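Local atomic coordinates of blue-light receptor of the BLUF-family (Rhodobacter sphaeroides, PDB entry 2BYC), a protein that binds a flavin through its BLUF domain and probably serves as a blue-light photoreceptor in bacterial signalling. Residues A[91-96]-A[130-135]. Sequence-based numbering, arbitrary orientation.
Unlike the reference sequence in segment 130-135: Arg134 (reference Lys).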
ATOM      1  N   PRO A  91      -8.562   0.337  -8.206  1.00 22.31           N
ATOM      2  CA  PRO A  91      -8.243   0.014  -9.574  1.00 23.00           C
ATOM      3  C   PRO A  91      -7.571   1.158 -10.332  1.00 24.57           C
ATOM      4  O   PRO A  91      -6.812   0.923 -11.314  1.00 24.30           O
ATOM      5  CB  PRO A  91      -9.631  -0.360 -10.172  1.00 23.82           C
ATOM      6  CG  PRO A  91     -10.613   0.313  -9.305  1.00 23.12           C
ATOM      7  CD  PRO A  91     -10.005   0.227  -7.943  1.00 23.01           C
ATOM      8  N   ASP A  92      -7.767   2.383  -9.883  1.00 24.34           N
ATOM      9  CA  ASP A  92      -7.318   3.463 -10.705  1.00 26.55           C
ATOM     10  C   ASP A  92      -5.856   3.794 -10.461  1.00 26.08           C
ATOM     11  O   ASP A  92      -5.300   4.630 -11.165  1.00 26.67           O
ATOM     12  CB  ASP A  92      -8.217   4.705 -10.522  1.00 27.13           C
ATOM     13  CG  ASP A  92      -9.676   4.415 -10.834  1.00 31.58           C
ATOM     14  OD1 ASP A  92      -9.936   3.542 -11.697  1.00 36.42           O
ATOM     15  OD2 ASP A  92     -10.569   5.037 -10.195  1.00 34.18           O
ATOM     16  N   TRP A  93      -5.236   3.163  -9.470  1.00 25.65           N
ATOM     17  CA  TRP A  93      -3.894   3.575  -8.995  1.00 25.80           C
ATOM     18  C   TRP A  93      -2.947   2.421  -8.945  1.00 25.26           C
ATOM     19  O   TRP A  93      -3.126   1.466  -8.189  1.00 24.54           O
ATOM     20  CB  TRP A  93      -3.928   4.217  -7.617  1.00 28.26           C
ATOM     21  CG  TRP A  93      -4.960   5.261  -7.459  1.00 31.05           C
ATOM     22  CD1 TRP A  93      -6.273   5.080  -7.120  1.00 32.38           C
ATOM     23  CD2 TRP A  93      -4.777   6.663  -7.657  1.00 33.47           C
ATOM     24  NE1 TRP A  93      -6.911   6.293  -7.097  1.00 35.75           N
ATOM     25  CE2 TRP A  93      -6.008   7.280  -7.403  1.00 31.90           C
ATOM     26  CE3 TRP A  93      -3.680   7.458  -8.002  1.00 37.36           C
ATOM     27  CZ2 TRP A  93      -6.175   8.650  -7.440  1.00 31.52           C
ATOM     28  CZ3 TRP A  93      -3.858   8.860  -8.070  1.00 34.58           C
ATOM     29  CH2 TRP A  93      -5.100   9.421  -7.793  1.00 33.74           C
ATOM     30  N   SER A  94      -1.927   2.575  -9.761  1.00 23.80           N
ATOM     31  CA  SER A  94      -0.736   1.782  -9.789  1.00 22.92           C
ATOM     32  C   SER A  94      -0.050   1.738  -8.408  1.00 21.19           C
ATOM     33  O   SER A  94       0.296   0.680  -7.963  1.00 18.32           O
ATOM     34  CB  SER A  94       0.188   2.393 -10.850  1.00 24.08           C
ATOM     35  OG  SER A  94       1.265   1.537 -11.139  1.00 31.69           O
ATOM     36  N   MET A  95       0.106   2.903  -7.773  1.00 17.64           N
ATOM     37  CA  MET A  95       0.497   3.042  -6.349  1.00 17.63           C
ATOM     38  C   MET A  95       0.076   4.481  -6.080  1.00 15.27           C
ATOM     39  O   MET A  95       0.433   5.353  -6.800  1.00 17.33           O
ATOM     40  CB  MET A  95       1.998   2.762  -6.154  1.00 17.20           C
ATOM     41  CG  MET A  95       2.481   2.456  -4.712  1.00 17.69           C
ATOM     42  SD  MET A  95       1.154   1.709  -3.808  1.00 19.32           S
ATOM     43  CE  MET A  95       0.968   0.094  -4.621  1.00 20.36           C
ATOM     44  N   ARG A  96      -0.800   4.710  -5.131  1.00 13.85           N
ATOM     45  CA  ARG A  96      -1.077   6.095  -4.748  1.00 14.70           C
ATOM     46  C   ARG A  96      -0.358   6.249  -3.396  1.00 14.46           C
ATOM     47  O   ARG A  96      -0.439   5.332  -2.571  1.00 16.56           O
ATOM     48  CB  ARG A  96      -2.556   6.365  -4.581  1.00 14.91           C
ATOM     49  CG  ARG A  96      -2.799   7.897  -4.520  1.00 20.04           C
ATOM     50  CD  ARG A  96      -4.208   8.140  -4.256  1.00 28.47           C
ATOM     51  NE  ARG A  96      -4.581   9.549  -4.117  1.00 30.77           N
ATOM     52  CZ  ARG A  96      -4.161  10.403  -3.173  1.00 31.57           C
ATOM     53  NH1 ARG A  96      -3.235  10.053  -2.282  1.00 27.05           N
ATOM     54  NH2 ARG A  96      -4.651  11.652  -3.148  1.00 32.87           N
ATOM     55  N   ALA A 130     -12.978   5.501  -0.372  1.00 24.11           N
ATOM     56  CA  ALA A 130     -14.117   6.396  -0.420  1.00 25.25           C
ATOM     57  C   ALA A 130     -13.688   7.798  -0.762  1.00 25.94           C
ATOM     58  O   ALA A 130     -14.366   8.488  -1.504  1.00 28.16           O
ATOM     59  CB  ALA A 130     -14.852   6.395   0.912  1.00 25.08           C
ATOM     60  N   SER A 131     -12.570   8.230  -0.227  1.00 26.52           N
ATOM     61  CA  SER A 131     -12.066   9.540  -0.555  1.00 27.54           C
ATOM     62  C   SER A 131     -11.826   9.660  -2.061  1.00 28.33           C
ATOM     63  O   SER A 131     -12.295  10.590  -2.693  1.00 28.20           O
ATOM     64  CB  SER A 131     -10.801   9.860   0.280  1.00 27.33           C
ATOM     65  OG  SER A 131      -9.869  10.643  -0.470  1.00 28.75           O
ATOM     66  N   LEU A 132     -11.079   8.727  -2.634  1.00 29.60           N
ATOM     67  CA  LEU A 132     -11.027   8.523  -4.066  1.00 31.05           C
ATOM     68  C   LEU A 132     -12.454   8.107  -4.393  1.00 31.92           C
ATOM     69  O   LEU A 132     -13.269   8.081  -3.516  1.00 34.78           O
ATOM     70  CB  LEU A 132     -10.024   7.404  -4.355  1.00 30.08           C
ATOM     71  CG  LEU A 132      -8.757   7.432  -3.491  1.00 30.80           C
ATOM     72  CD1 LEU A 132      -7.832   6.235  -3.768  1.00 31.78           C
ATOM     73  CD2 LEU A 132      -7.964   8.706  -3.715  1.00 30.21           C
ATOM     74  N   SER A 133     -12.836   7.767  -5.602  1.00 33.64           N
ATOM     75  CA  SER A 133     -14.256   7.359  -5.789  1.00 32.82           C
ATOM     76  C   SER A 133     -15.139   8.587  -5.893  1.00 32.26           C
ATOM     77  O   SER A 133     -15.837   8.729  -6.900  1.00 32.10           O
ATOM     78  CB  SER A 133     -14.828   6.466  -4.655  1.00 33.19           C
ATOM     79  OG  SER A 133     -14.214   5.180  -4.584  1.00 34.23           O
ATOM     80  N   ARG A 134     -15.134   9.424  -4.838  1.00 31.48           N
ATOM     81  CA  ARG A 134     -15.833  10.739  -4.813  1.00 31.12           C
ATOM     82  C   ARG A 134     -15.445  11.578  -6.020  1.00 30.67           C
ATOM     83  O   ARG A 134     -16.310  12.245  -6.650  1.00 29.43           O
ATOM     84  CB  ARG A 134     -15.564  11.508  -3.506  1.00 30.84           C
ATOM     85  CG  ARG A 134     -16.471  11.083  -2.363  1.00 33.46           C
ATOM     86  CD  ARG A 134     -16.162  11.858  -1.094  1.00 41.07           C
ATOM     87  NE  ARG A 134     -15.918  10.956   0.041  1.00 46.73           N
ATOM     88  CZ  ARG A 134     -15.444  11.340   1.231  1.00 48.73           C
ATOM     89  NH1 ARG A 134     -15.185  12.620   1.481  1.00 50.01           N
ATOM     90  NH2 ARG A 134     -15.235  10.444   2.187  1.00 49.63           N
ATOM     91  N   GLY A 135     -14.158  11.480  -6.389  1.00 30.93           N
ATOM     92  CA  GLY A 135     -13.646  12.144  -7.579  1.00 31.24           C
ATOM     93  C   GLY A 135     -13.828  11.412  -8.890  1.00 31.88           C
ATOM     94  O   GLY A 135     -13.375  11.881  -9.934  1.00 31.44           O
TER
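Two torsion settings shape the site that Leu132 meets. Trp93 carries CG anti to its carbonyl carbon (chi1 -48°), whereas Arg96 has CG anti to the backbone N (chi1 -166°) and stays extended out to NE, which lays its chain across the indole. The evidence is Arg96 CD, 3.5 Å above the plane of the Trp93 ring and over its centre; Trp93 CZ2 in turn lies in the guanidinium plane, at its edge.

Leu132, the first residue after helix 120-131 to leave helical phi/psi, comes up alongside this pair at a slant, with its two methyls divided between them. CD1 of Leu132 goes to the pyrrole part of the indole, 3.5 Å from Trp93 NE1 and 3.9 Å from Trp93 CD1. The other methyl, Leu132 CD2, lies 3.8 Å from Arg96 CD and 3.5 Å from Arg96 NE, a polar atom that this packing buries and for which the model offers no partner. No hydrogen bond crosses the contact, and the 128 Å² of surface buried between the segments, both sides summed, is van der Waals packing. The guanidinium is anchored elsewhere, by a salt bridge from NH1 to Glu102. Replacing Trp93 with an alanine removes the indole, which would probably leave Leu132 CD1 without its ring partner and Arg96 CD without the face it covers.

Within the BLUF fold, this surface packing joins the end of helix 120-131 to the loop running into strand 96-98. Backbone bonds of Trp93 and Arg96 to Gly41 tie that loop to strand 40-45, while neighbouring Met95 touches the flavin and packs on helix 19-37 and strand 49-55.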